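Local atomic coordinates of extracellular sialidase/neuraminidase, putative (PDB entry 2XZI), a protein that probably hydrolyses glycosidic linkages of sialic acids with a preference for the deaminated sugar KDN, acting as a KDNase of the six-bladed beta-propeller sialidase family. Residues A[104-109]-A[198-203]; A[185-190]-A[227-232]; A[204-209]-A[221-226]; A[240-245]-A[260-265]. One frame throughout, in Å; residues are numbered along the deposited sequence. Where two conformers were deposited one is given.

Contact 1. Residues A[104-109]-A[198-203]; sequences NPTPVV and LVIPAM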
loop_
_atom_site.group_PDB
_atom_site.type_symbol
_atom_site.label_atom_id
_atom_site.label_comp_id
_atom_site.label_asym_id
_atom_site.label_seq_id
_atom_site.Cartn_x
_atom_site.Cartn_y
_atom_site.Cartn_z
ATOM N N ASN A 104 -8.020 -2.773 1.270
ATOM C CA ASN A 104 -6.683 -3.385 1.246
ATOM C C ASN A 104 -6.104 -3.518 -0.174
ATOM O O ASN A 104 -5.661 -4.593 -0.572
ATOM C CB ASN A 104 -6.707 -4.765 1.928
ATOM C CG ASN A 104 -6.747 -4.670 3.429
ATOM O OD1 ASN A 104 -7.764 -4.263 4.013
ATOM N ND2 ASN A 104 -5.642 -5.010 4.074
ATOM N N PRO A 105 -6.117 -2.437 -0.968
ATOM C CA PRO A 105 -5.594 -2.628 -2.324
ATOM C C PRO A 105 -4.152 -3.137 -2.333
ATOM O O PRO A 105 -3.278 -2.563 -1.676
ATOM C CB PRO A 105 -5.667 -1.212 -2.928
ATOM C CG PRO A 105 -5.625 -0.315 -1.739
ATOM C CD PRO A 105 -6.422 -1.020 -0.704
ATOM N N THR A 106 -3.920 -4.229 -3.068
ATOM C CA THR A 106 -2.586 -4.826 -3.190
ATOM C C THR A 106 -2.347 -5.209 -4.658
ATOM O O THR A 106 -2.576 -6.350 -5.063
ATOM C CB THR A 106 -2.417 -6.030 -2.241
ATOM O OG1 THR A 106 -2.876 -5.664 -0.939
ATOM C CG2 THR A 106 -0.957 -6.453 -2.137
ATOM N N PRO A 107 -1.879 -4.240 -5.455
ATOM C CA PRO A 107 -1.665 -4.433 -6.894
ATOM C C PRO A 107 -0.314 -5.049 -7.214
ATOM O O PRO A 107 0.650 -4.877 -6.459
ATOM C CB PRO A 107 -1.762 -3.008 -7.449
ATOM C CG PRO A 107 -1.228 -2.158 -6.325
ATOM C CD PRO A 107 -1.776 -2.814 -5.076
ATOM N N VAL A 108 -0.225 -5.743 -8.352
ATOM C CA VAL A 108 1.042 -6.157 -8.926
ATOM C C VAL A 108 0.912 -6.131 -10.452
ATOM O O VAL A 108 -0.069 -6.627 -10.999
ATOM C CB VAL A 108 1.503 -7.552 -8.399
ATOM C CG1 VAL A 108 0.464 -8.646 -8.683
ATOM C CG2 VAL A 108 2.916 -7.910 -8.921
ATOM N N VAL A 109 1.923 -5.577 -11.101
ATOM C CA VAL A 109 1.951 -5.504 -12.548
ATOM C C VAL A 109 2.681 -6.737 -13.082
ATOM O O VAL A 109 3.824 -7.002 -12.722
ATOM C CB VAL A 109 2.635 -4.216 -13.046
ATOM C CG1 VAL A 109 2.680 -4.207 -14.591
ATOM C CG2 VAL A 109 1.930 -2.956 -12.504
ATOM N N LEU A 198 5.094 -14.327 -9.308
ATOM C CA LEU A 198 4.533 -13.206 -8.543
ATOM C C LEU A 198 4.456 -13.578 -7.075
ATOM O O LEU A 198 4.164 -14.722 -6.728
ATOM C CB LEU A 198 3.137 -12.837 -9.032
ATOM C CG LEU A 198 2.987 -12.482 -10.517
ATOM C CD1 LEU A 198 1.571 -12.022 -10.820
ATOM C CD2 LEU A 198 3.967 -11.393 -10.911
ATOM N N VAL A 199 4.701 -12.604 -6.201
ATOM C CA VAL A 199 4.527 -12.816 -4.771
ATOM C C VAL A 199 3.742 -11.639 -4.216
ATOM O O VAL A 199 4.146 -10.469 -4.369
ATOM C CB VAL A 199 5.871 -12.931 -4.000
ATOM C CG1 VAL A 199 5.599 -13.285 -2.540
ATOM C CG2 VAL A 199 6.751 -13.995 -4.605
ATOM N N ILE A 200 2.616 -11.973 -3.589
ATOM C CA ILE A 200 1.716 -11.001 -2.975
ATOM C C ILE A 200 1.679 -11.254 -1.468
ATOM O O ILE A 200 1.359 -12.367 -1.030
ATOM C CB ILE A 200 0.301 -11.075 -3.618
ATOM C CG1 ILE A 200 0.372 -10.818 -5.141
ATOM C CG2 ILE A 200 -0.664 -10.106 -2.926
ATOM C CD1 ILE A 200 0.707 -12.073 -6.023
ATOM N N PRO A 201 2.032 -10.244 -0.668
ATOM C CA PRO A 201 2.038 -10.474 0.777
ATOM C C PRO A 201 0.639 -10.407 1.343
ATOM O O PRO A 201 -0.159 -9.563 0.934
ATOM C CB PRO A 201 2.887 -9.316 1.310
ATOM C CG PRO A 201 2.611 -8.190 0.348
ATOM C CD PRO A 201 2.424 -8.858 -1.008
ATOM N N ALA A 202 0.348 -11.275 2.301
ATOM C CA ALA A 202 -0.936 -11.304 2.976
ATOM C C ALA A 202 -0.792 -11.705 4.431
ATOM O O ALA A 202 0.315 -12.042 4.896
ATOM C CB ALA A 202 -1.916 -12.234 2.255
ATOM N N MET A 203 -1.908 -11.673 5.150
ATOM C CA MET A 203 -1.885 -12.053 6.561
ATOM C C MET A 203 -1.444 -13.523 6.698
ATOM O O MET A 203 -2.041 -14.402 6.098
ATOM C CB MET A 203 -3.266 -11.858 7.172
ATOM C CG MET A 203 -3.423 -12.497 8.547
ATOM S SD MET A 203 -4.964 -11.961 9.297
ATOM C CE MET A 203 -5.330 -13.314 10.405
#
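Thr106 OG1 donates to Asn104 O at 3.0 Å, a short-range bond within segment 104-109 that turns the hydroxyl back along its own strand. The donor sits above the carbonyl plane and so misses the lone pairs. With OG1 beside the backbone N (chi1 -48°), CG2 is thrown anti to that N and faces segment 198-203. There it meets Ile200 CG2 at 3.7 Å, methyl against methyl, while Pro201 CD borders the same threonine methyl at 4.3 Å. Two residues further along, Val108 holds CG1 in the cleft between its backbone N and carbonyl carbon (chi1 58°), which turns both methyls across the interface. The two valine methyls each meet one leucine methyl: Val108 CG1 lies 4.1 Å from Leu198 CD1, and CG2 pairs with the other leucine methyl, CD2. Val108 CG1 also reaches Ile200 CG1 at 4.2 Å, the two side chains crossing at about a right angle. The strands run nearly antiparallel, at 169°, yet their axes stay 8.3 Å apart, too far for backbone pairing, and the two segments meet here through side chains. Every touching residue is buried. Phe118 of strand 115-122 also rests on Ile200, and Ile232 lies against Pro201. Strand 101-109 is the first of its four-stranded antiparallel sheet and strand 198-202 belongs to the next sheet along the chain, so this apolar layer is a seam between consecutive blades, as is typical of the six-bladed sialidase beta-propeller.

Contact 2. Residues A[185-190]-A[227-232]; sequences VGPGNG and GAEGTI. With KDM (deamino-alpha-neuraminic acid), chain C.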
loop_
_atom_site.group_PDB
_atom_site.type_symbol
_atom_site.label_atom_id
_atom_site.label_comp_id
_atom_site.label_asym_id
_atom_site.label_seq_id
_atom_site.Cartn_x
_atom_site.Cartn_y
_atom_site.Cartn_z
ATOM N N VAL A 185 -5.039 -8.677 2.881
ATOM C CA VAL A 185 -3.980 -8.755 1.862
ATOM C C VAL A 185 -3.245 -7.413 1.851
ATOM O O VAL A 185 -3.872 -6.353 2.039
ATOM C CB VAL A 185 -4.527 -9.141 0.461
ATOM C CG1 VAL A 185 -5.570 -8.123 -0.045
ATOM C CG2 VAL A 185 -3.387 -9.377 -0.536
ATOM N N GLY A 186 -1.923 -7.458 1.695
ATOM C CA GLY A 186 -1.123 -6.234 1.772
ATOM C C GLY A 186 -1.451 -5.438 3.030
ATOM O O GLY A 186 -1.457 -5.986 4.124
ATOM N N PRO A 187 -1.800 -4.150 2.896
ATOM C CA PRO A 187 -1.999 -3.426 1.648
ATOM C C PRO A 187 -0.711 -2.799 1.138
ATOM O O PRO A 187 0.220 -2.568 1.915
ATOM C CB PRO A 187 -2.979 -2.338 2.058
ATOM C CG PRO A 187 -2.587 -2.003 3.490
ATOM C CD PRO A 187 -2.199 -3.358 4.075
ATOM N N GLY A 188 -0.669 -2.502 -0.159
ATOM C CA GLY A 188 0.486 -1.824 -0.723
ATOM C C GLY A 188 0.827 -2.355 -2.092
ATOM O O GLY A 188 0.409 -1.792 -3.093
ATOM N N ASN A 189 1.595 -3.437 -2.155
ATOM C CA ASN A 189 1.935 -4.020 -3.458
ATOM C C ASN A 189 2.477 -5.420 -3.358
ATOM O O ASN A 189 3.048 -5.812 -2.347
ATOM C CB ASN A 189 2.947 -3.140 -4.220
ATOM C CG ASN A 189 4.318 -3.153 -3.574
ATOM O OD1 ASN A 189 4.563 -2.449 -2.593
ATOM N ND2 ASN A 189 5.209 -3.982 -4.092
ATOM N N GLY A 190 2.298 -6.153 -4.448
ATOM C CA GLY A 190 3.044 -7.387 -4.706
ATOM C C GLY A 190 4.215 -7.130 -5.639
ATOM O O GLY A 190 4.445 -5.993 -6.087
ATOM N N GLY A 227 2.935 -11.194 10.203
ATOM C CA GLY A 227 1.884 -10.284 10.629
ATOM C C GLY A 227 0.633 -10.315 9.770
ATOM O O GLY A 227 0.529 -11.089 8.801
ATOM N N ALA A 228 -0.329 -9.482 10.149
ATOM C CA ALA A 228 -1.533 -9.279 9.359
ATOM C C ALA A 228 -1.246 -8.409 8.133
ATOM O O ALA A 228 -1.791 -8.672 7.070
ATOM C CB ALA A 228 -2.630 -8.653 10.218
ATOM N N GLU A 229 -0.422 -7.371 8.290
ATOM C CA GLU A 229 -0.111 -6.437 7.201
ATOM C C GLU A 229 1.354 -6.539 6.838
ATOM O O GLU A 229 2.221 -6.005 7.533
ATOM C CB GLU A 229 -0.463 -4.994 7.579
ATOM C CG GLU A 229 -1.945 -4.710 7.680
ATOM C CD GLU A 229 -2.271 -3.264 8.028
ATOM O OE1 GLU A 229 -1.356 -2.509 8.462
ATOM O OE2 GLU A 229 -3.445 -2.888 7.807
ATOM N N GLY A 230 1.628 -7.272 5.768
ATOM C CA GLY A 230 2.984 -7.526 5.340
ATOM C C GLY A 230 3.412 -6.790 4.095
ATOM O O GLY A 230 2.576 -6.333 3.307
ATOM N N THR A 231 4.727 -6.675 3.951
ATOM C CA THR A 231 5.395 -6.178 2.744
ATOM C C THR A 231 6.381 -7.240 2.286
ATOM O O THR A 231 6.874 -8.025 3.095
ATOM C CB THR A 231 6.149 -4.825 2.933
ATOM O OG1 THR A 231 7.412 -5.018 3.602
ATOM C CG2 THR A 231 5.309 -3.805 3.699
ATOM N N ILE A 232 6.641 -7.264 0.984
ATOM C CA ILE A 232 7.560 -8.223 0.376
ATOM C C ILE A 232 8.496 -7.510 -0.593
ATOM O O ILE A 232 8.091 -6.584 -1.328
ATOM C CB ILE A 232 6.774 -9.371 -0.342
ATOM C CG1 ILE A 232 7.693 -10.536 -0.737
ATOM C CG2 ILE A 232 6.014 -8.861 -1.580
ATOM C CD1 ILE A 232 7.965 -11.511 0.365
HETATM C C2 KDM C . -5.954 0.025 10.673
HETATM C C1 KDM C . -4.919 1.031 11.162
HETATM C C3 KDM C . -6.413 0.372 9.244
HETATM C C4 KDM C . -6.894 -0.867 8.433
HETATM C C5 KDM C . -7.181 -2.115 9.278
HETATM C C6 KDM C . -5.924 -2.464 10.112
HETATM C C7 KDM C . -6.180 -3.552 11.167
HETATM C C8 KDM C . -4.859 -3.982 11.830
HETATM C C9 KDM C . -5.106 -5.021 12.910
HETATM O O5 KDM C . -7.603 -3.224 8.444
HETATM O O1A KDM C . -4.888 2.164 10.627
HETATM O O1B KDM C . -4.180 0.634 12.094
HETATM O O4 KDM C . -8.086 -0.498 7.740
HETATM O O6 KDM C . -5.357 -1.302 10.805
HETATM O O7 KDM C . -7.071 -3.037 12.159
HETATM O O8 KDM C . -3.971 -4.563 10.864
HETATM O O9 KDM C . -5.600 -6.207 12.264
HETATM O O2 KDM C . -7.047 0.154 11.590
HETATM O O HOH W 1 -0.622 -8.509 4.529
HETATM O O HOH W 2 2.482 -4.414 0.822
HETATM O O HOH W 3 1.418 -3.872 4.254
HETATM O O HOH W 4 4.873 -5.302 -0.371
HETATM O O HOH W 5 7.979 -4.320 -2.868
#
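Gly186 and Glu229 bring their backbones together, CA to CA 5.5 Å, where the loop 185-190 runs past the start of strand 230-234 in the neighbouring blade of the sialidase beta-propeller. Gly186 takes a positive phi of 50°, and the peptide from it to Pro187 is cis, so the loop kinks and turns Gly186 O, Pro187 O and Asn189 O toward segment 227-232, directly or through water. Gly186 O receives a CA-H...O contact from Glu229 CA at 3.4 Å, but the main joint is water. Water 1 gives its protons to Gly186 O, at 2.7 Å, and to Ala228 O, while accepting from Gly230 N at 2.9 Å. Water 3 donates to both Pro187 O and Gly230 O, and water 4 donates to Asn189 O while accepting from Ile232 N. Waters thus bridge the backbone polar groups of the two segments. Among side chains, the Pro187 ring lies obliquely across the stem of Glu229, CD to CG 3.9 Å. Beyond CG the glutamate is fully extended (chi2 -179°), which carries its carboxylate into the ligand pocket. There OE2 is hydrogen-bonded to Tyr338 OH and OE1 forms a salt bridge with Arg245, an arrangement consistent with the tyrosine-glutamate pair of the sialidase family. At the far end Asn189 ND2 bonds Gly190 O at 2.9 Å and also gives a proton to water 5, which in turn donates to Ile232 O. On the pocket side, Glu229 OE2 stands 3.4 Å from C6 of the bound KDM.

Contact 3. Residues A[204-209]-A[221-226]; sequences GRNIIG and QRLSGA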
loop_
_atom_site.group_PDB
_atom_site.type_symbol
_atom_site.label_atom_id
_atom_site.label_comp_id
_atom_site.label_asym_id
_atom_site.label_seq_id
_atom_site.Cartn_x
_atom_site.Cartn_y
_atom_site.Cartn_z
ATOM N N GLY A 204 -0.377 -13.756 7.472
ATOM C CA GLY A 204 0.104 -15.118 7.762
ATOM C C GLY A 204 0.614 -15.917 6.567
ATOM O O GLY A 204 0.858 -17.120 6.699
ATOM N N ARG A 205 0.791 -15.296 5.397
ATOM C CA ARG A 205 1.069 -16.075 4.186
ATOM C C ARG A 205 1.479 -15.180 3.039
ATOM O O ARG A 205 1.169 -13.984 3.045
ATOM C CB ARG A 205 -0.180 -16.866 3.788
ATOM C CG ARG A 205 -1.317 -16.033 3.180
ATOM C CD ARG A 205 -2.639 -16.746 3.423
ATOM N NE ARG A 205 -3.798 -16.182 2.722
ATOM C CZ ARG A 205 -4.520 -15.128 3.107
ATOM N NH1 ARG A 205 -4.181 -14.402 4.165
ATOM N NH2 ARG A 205 -5.598 -14.800 2.400
ATOM N N ASN A 206 2.188 -15.753 2.068
ATOM C CA ASN A 206 2.319 -15.132 0.746
ATOM C C ASN A 206 1.400 -15.849 -0.228
ATOM O O ASN A 206 1.173 -17.059 -0.115
ATOM C CB ASN A 206 3.741 -15.239 0.209
ATOM C CG ASN A 206 4.742 -14.480 1.024
ATOM O OD1 ASN A 206 4.491 -13.363 1.472
ATOM N ND2 ASN A 206 5.930 -15.064 1.172
ATOM N N ILE A 207 0.872 -15.101 -1.183
ATOM C CA ILE A 207 0.160 -15.690 -2.314
ATOM C C ILE A 207 1.145 -15.703 -3.476
ATOM O O ILE A 207 1.746 -14.684 -3.799
ATOM C CB ILE A 207 -1.103 -14.874 -2.649
ATOM C CG1 ILE A 207 -2.104 -14.999 -1.502
ATOM C CG2 ILE A 207 -1.753 -15.374 -3.938
ATOM C CD1 ILE A 207 -3.133 -13.895 -1.443
ATOM N N ILE A 208 1.343 -16.870 -4.076
ATOM C CA ILE A 208 2.325 -17.017 -5.131
ATOM C C ILE A 208 1.631 -17.259 -6.456
ATOM O O ILE A 208 0.739 -18.120 -6.551
ATOM C CB ILE A 208 3.261 -18.217 -4.855
ATOM C CG1 ILE A 208 3.714 -18.253 -3.382
ATOM C CG2 ILE A 208 4.412 -18.240 -5.862
ATOM C CD1 ILE A 208 4.523 -17.029 -2.889
ATOM N N GLY A 209 2.038 -16.493 -7.468
ATOM C CA GLY A 209 1.518 -16.672 -8.810
ATOM C C GLY A 209 2.580 -17.285 -9.681
ATOM O O GLY A 209 3.707 -16.793 -9.733
ATOM N N GLN A 221 1.666 -19.846 0.286
ATOM C CA GLN A 221 2.842 -20.175 1.071
ATOM C C GLN A 221 2.595 -19.712 2.504
ATOM O O GLN A 221 2.617 -18.498 2.800
ATOM C CB GLN A 221 4.081 -19.505 0.483
ATOM C CG GLN A 221 5.326 -19.734 1.312
ATOM C CD GLN A 221 6.530 -18.968 0.797
ATOM O OE1 GLN A 221 6.448 -17.775 0.489
ATOM N NE2 GLN A 221 7.678 -19.638 0.746
ATOM N N ARG A 222 2.306 -20.653 3.394
ATOM C CA ARG A 222 2.042 -20.292 4.791
ATOM C C ARG A 222 3.327 -19.881 5.491
ATOM O O ARG A 222 4.388 -20.456 5.251
ATOM C CB ARG A 222 1.383 -21.443 5.562
ATOM C CG ARG A 222 0.028 -21.905 5.025
ATOM C CD ARG A 222 -1.063 -20.840 5.175
ATOM N NE ARG A 222 -1.530 -20.643 6.553
ATOM C CZ ARG A 222 -2.445 -21.408 7.161
ATOM N NH1 ARG A 222 -2.964 -22.469 6.559
ATOM N NH2 ARG A 222 -2.826 -21.125 8.384
ATOM N N LEU A 223 3.215 -18.865 6.339
ATOM C CA LEU A 223 4.352 -18.327 7.075
ATOM C C LEU A 223 4.117 -18.285 8.556
ATOM O O LEU A 223 3.216 -17.577 9.017
ATOM C CB LEU A 223 4.657 -16.894 6.647
ATOM C CG LEU A 223 4.919 -16.640 5.175
ATOM C CD1 LEU A 223 4.857 -15.124 4.894
ATOM C CD2 LEU A 223 6.242 -17.253 4.748
ATOM N N SER A 224 5.026 -18.923 9.290
ATOM C CA SER A 224 4.979 -18.929 10.740
ATOM C C SER A 224 5.554 -17.629 11.310
ATOM O O SER A 224 6.698 -17.261 11.034
ATOM C CB SER A 224 5.732 -20.154 11.273
ATOM O OG SER A 224 5.688 -20.209 12.687
ATOM N N GLY A 225 4.743 -16.937 12.095
ATOM C CA GLY A 225 5.159 -15.691 12.727
ATOM C C GLY A 225 4.904 -14.413 11.942
ATOM O O GLY A 225 5.291 -13.343 12.409
ATOM N N ALA A 226 4.269 -14.515 10.770
ATOM C CA ALA A 226 3.998 -13.335 9.937
ATOM C C ALA A 226 2.916 -12.472 10.549
ATOM O O ALA A 226 2.077 -12.946 11.316
ATOM C CB ALA A 226 3.625 -13.734 8.506
#
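The beta hairpin of strands 205-210 and 217-222, the outer edge of one propeller blade, has its open end here, where Arg205 pairs with Arg222 and Asn206 with Gln221. The latter is an antiparallel hydrogen-bonded pair: Asn206 N gives to Gln221 O at 2.9 Å, and Gln221 N returns a bond to Asn206 O. Their side chains lie side by side and point the same way, and Asn206 ND2 donates to Gln221 OE1 at 2.8 Å, nearly straight at 167°. The amide planes are turned 53° apart, with the donor tilted from the Gln221 carbonyl plane. Past the strand, Leu223 N bonds Gly204 O at 3.0 Å. The type II turn from Leu223 to Ala226 then swings Ala226 CB to 3.9 Å from Gly204 CA. Leu223 CD1 packs against the Arg205 carbonyl carbon and the Asn206 amide. On the other face of the hairpin, Arg205 directs its guanidinium to a salt bridge with Asp183. Asn206 OD1 accepts from Arg242 NH1 and Gln221 NE2 donates to Thr258 O; both ends of each amide are therefore engaged, which fixes their rotation.

Contact 4. Residues A[240-245]-A[260-265]; sequences LYRNDR and EGFGAF. With KDM (deamino-alpha-neuraminic acid), chain C.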
loop_
_atom_site.group_PDB
_atom_site.type_symbol
_atom_site.label_atom_id
_atom_site.label_comp_id
_atom_site.label_asym_id
_atom_site.label_seq_id
_atom_site.Cartn_x
_atom_site.Cartn_y
_atom_site.Cartn_z
ATOM N N LEU A 240 13.943 -13.671 -0.797
ATOM C CA LEU A 240 12.733 -12.930 -0.410
ATOM C C LEU A 240 12.891 -12.368 0.983
ATOM O O LEU A 240 13.594 -12.930 1.830
ATOM C CB LEU A 240 11.492 -13.831 -0.441
ATOM C CG LEU A 240 11.128 -14.480 -1.783
ATOM C CD1 LEU A 240 9.905 -15.387 -1.665
ATOM C CD2 LEU A 240 10.913 -13.418 -2.859
ATOM N N TYR A 241 12.184 -11.271 1.231
ATOM C CA TYR A 241 12.285 -10.523 2.478
ATOM C C TYR A 241 10.880 -10.050 2.816
ATOM O O TYR A 241 10.292 -9.298 2.030
ATOM C CB TYR A 241 13.254 -9.349 2.238
ATOM C CG TYR A 241 13.347 -8.207 3.242
ATOM C CD1 TYR A 241 12.482 -7.117 3.163
ATOM C CD2 TYR A 241 14.356 -8.166 4.203
ATOM C CE1 TYR A 241 12.596 -6.046 4.032
ATOM C CE2 TYR A 241 14.471 -7.092 5.089
ATOM C CZ TYR A 241 13.588 -6.034 4.992
ATOM O OH TYR A 241 13.680 -4.962 5.864
ATOM N N ARG A 242 10.337 -10.525 3.945
ATOM C CA ARG A 242 9.084 -10.009 4.486
ATOM C C ARG A 242 9.403 -8.982 5.558
ATOM O O ARG A 242 10.271 -9.209 6.413
ATOM C CB ARG A 242 8.209 -11.107 5.108
ATOM C CG ARG A 242 7.380 -11.943 4.138
ATOM C CD ARG A 242 6.058 -11.262 3.683
ATOM N NE ARG A 242 5.083 -11.005 4.754
ATOM C CZ ARG A 242 3.816 -11.434 4.778
ATOM N NH1 ARG A 242 3.318 -12.166 3.790
ATOM N NH2 ARG A 242 3.028 -11.125 5.808
ATOM N N ASN A 243 8.721 -7.845 5.506
ATOM C CA ASN A 243 8.880 -6.795 6.505
ATOM C C ASN A 243 7.475 -6.373 6.913
ATOM O O ASN A 243 6.755 -5.697 6.165
ATOM C CB ASN A 243 9.728 -5.654 5.922
ATOM C CG ASN A 243 9.946 -4.514 6.896
ATOM O OD1 ASN A 243 9.016 -4.091 7.580
ATOM N ND2 ASN A 243 11.167 -3.991 6.941
ATOM N N ASP A 244 7.053 -6.844 8.083
ATOM C CA ASP A 244 5.662 -6.772 8.494
ATOM C C ASP A 244 5.454 -5.773 9.621
ATOM O O ASP A 244 6.362 -5.506 10.432
ATOM C CB ASP A 244 5.196 -8.151 8.983
ATOM C CG ASP A 244 5.005 -9.160 7.853
ATOM O OD1 ASP A 244 5.487 -8.918 6.729
ATOM O OD2 ASP A 244 4.386 -10.214 8.096
ATOM N N ARG A 245 4.228 -5.270 9.698
ATOM C CA ARG A 245 3.758 -4.494 10.834
ATOM C C ARG A 245 3.711 -5.373 12.082
ATOM O O ARG A 245 3.155 -6.481 12.045
ATOM C CB ARG A 245 2.351 -3.991 10.510
ATOM C CG ARG A 245 1.623 -3.323 11.669
ATOM C CD ARG A 245 0.255 -2.887 11.215
ATOM N NE ARG A 245 -0.579 -2.416 12.320
ATOM C CZ ARG A 245 -1.680 -1.683 12.162
ATOM N NH1 ARG A 245 -2.050 -1.255 10.951
ATOM N NH2 ARG A 245 -2.378 -1.321 13.233
ATOM N N GLU A 260 10.769 -21.756 -1.292
ATOM C CA GLU A 260 10.782 -23.034 -0.585
ATOM C C GLU A 260 10.515 -22.910 0.911
ATOM O O GLU A 260 10.293 -23.918 1.587
ATOM C CB GLU A 260 12.111 -23.757 -0.806
ATOM C CG GLU A 260 12.331 -24.224 -2.241
ATOM C CD GLU A 260 13.745 -24.752 -2.498
ATOM O OE1 GLU A 260 14.602 -24.697 -1.583
ATOM O OE2 GLU A 260 14.004 -25.207 -3.630
ATOM N N GLY A 261 10.562 -21.687 1.440
ATOM C CA GLY A 261 10.306 -21.466 2.855
ATOM C C GLY A 261 11.017 -20.271 3.460
ATOM O O GLY A 261 12.001 -19.765 2.903
ATOM N N PHE A 262 10.516 -19.834 4.615
ATOM C CA PHE A 262 11.086 -18.713 5.339
ATOM C C PHE A 262 11.618 -19.113 6.690
ATOM O O PHE A 262 11.136 -20.067 7.304
ATOM C CB PHE A 262 10.041 -17.616 5.560
ATOM C CG PHE A 262 9.855 -16.711 4.381
ATOM C CD1 PHE A 262 9.300 -17.179 3.197
ATOM C CD2 PHE A 262 10.227 -15.374 4.466
ATOM C CE1 PHE A 262 9.124 -16.317 2.116
ATOM C CE2 PHE A 262 10.052 -14.522 3.392
ATOM C CZ PHE A 262 9.500 -14.982 2.234
ATOM N N GLY A 263 12.606 -18.353 7.152
ATOM C CA GLY A 263 13.069 -18.444 8.524
ATOM C C GLY A 263 12.145 -17.666 9.440
ATOM O O GLY A 263 11.085 -17.163 9.016
ATOM N N ALA A 264 12.561 -17.540 10.695
ATOM C CA ALA A 264 11.760 -16.872 11.709
ATOM C C ALA A 264 11.646 -15.363 11.505
ATOM O O ALA A 264 12.551 -14.712 10.971
ATOM C CB ALA A 264 12.308 -17.165 13.093
ATOM N N PHE A 265 10.510 -14.831 11.945
ATOM C CA PHE A 265 10.336 -13.389 12.081
ATOM C C PHE A 265 10.982 -12.904 13.370
ATOM O O PHE A 265 10.848 -13.543 14.418
ATOM C CB PHE A 265 8.860 -12.998 12.070
ATOM C CG PHE A 265 8.262 -12.953 10.690
ATOM C CD1 PHE A 265 7.791 -14.120 10.087
ATOM C CD2 PHE A 265 8.165 -11.740 9.992
ATOM C CE1 PHE A 265 7.235 -14.098 8.794
ATOM C CE2 PHE A 265 7.601 -11.715 8.703
ATOM C CZ PHE A 265 7.138 -12.885 8.109
HETATM C C2 KDM C . -5.954 0.025 10.673
HETATM C C1 KDM C . -4.919 1.031 11.162
HETATM C C3 KDM C . -6.413 0.372 9.244
HETATM C C4 KDM C . -6.894 -0.867 8.433
HETATM C C5 KDM C . -7.181 -2.115 9.278
HETATM C C6 KDM C . -5.924 -2.464 10.112
HETATM C C7 KDM C . -6.180 -3.552 11.167
HETATM C C8 KDM C . -4.859 -3.982 11.830
HETATM C C9 KDM C . -5.106 -5.021 12.910
HETATM O O5 KDM C . -7.603 -3.224 8.444
HETATM O O1A KDM C . -4.888 2.164 10.627
HETATM O O1B KDM C . -4.180 0.634 12.094
HETATM O O4 KDM C . -8.086 -0.498 7.740
HETATM O O6 KDM C . -5.357 -1.302 10.805
HETATM O O7 KDM C . -7.071 -3.037 12.159
HETATM O O8 KDM C . -3.971 -4.563 10.864
HETATM O O9 KDM C . -5.600 -6.207 12.264
HETATM O O2 KDM C . -7.047 0.154 11.590
#
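Leu240 CB presses on Phe262 CZ at 3.5 Å, in the tight part of a contact where two phenylalanines lean on strand 240-244. This strand and 261-268 belong to one antiparallel sheet, a propeller blade. The same ring has CE2 3.8 Å from Arg242 CG, the two side chains crossing at about a right angle. Phe265 reaches the next part of the strand, its CZ meeting Arg242 CB at 3.6 Å and its CE2 lying beside Asp244 OD2. Arg242 bends at both chi2 (-81°) and chi3 (-63°), which brings its guanidinium round side-on to Asp244. NE bonds OD1 at 2.9 Å on the syn lone pair, and NH2 forms the salt bridge to OD2 at 2.8 Å. The loose side is the backbone of 260-265: both rings are partly exposed, and the Gly263-Ala264 link between them lies at the surface. Beyond the strand, Arg245 stretches fully into the ligand pocket, where NH2 grips KDM O1B at 2.9 Å and NH1 binds the same carboxylate oxygen, as in the arginine cluster of sialidases. Asp244 OD2 also accepts from Gly227 N; Arg242 NH1 donates to Asn206 OD1 and Arg205 O, and NH2 to Ala202 O. The buried ion pair is thus well supplied with partners, which would favour its charged form.

Contacts 1 and 2 lie at successive blade seams and adjoin, their centres about 6 Å apart: Gly186 N meets Pro201 O at 2.8 Å and Gly190 N meets Pro107 O at 2.9 Å. Contacts 3 and 4, with centres about 8 Å apart, form the outer part, where Leu223 CD2 packs 3.4 Å from Phe262 CD1. Arg242 of contact 4 is the common tie, its NH2 lying 3.0 Å from Ala202 O of contact 1. Contacts 2 and 4 reach the same sheet through neighbouring strands 230-234 and 240-244, joined by Thr231 OG1 to Asn243 O at 2.7 Å, and both deliver a residue to the bound KDM. The side chain of Thr106 in contact 1 remains about 11 Å from a bound KDM.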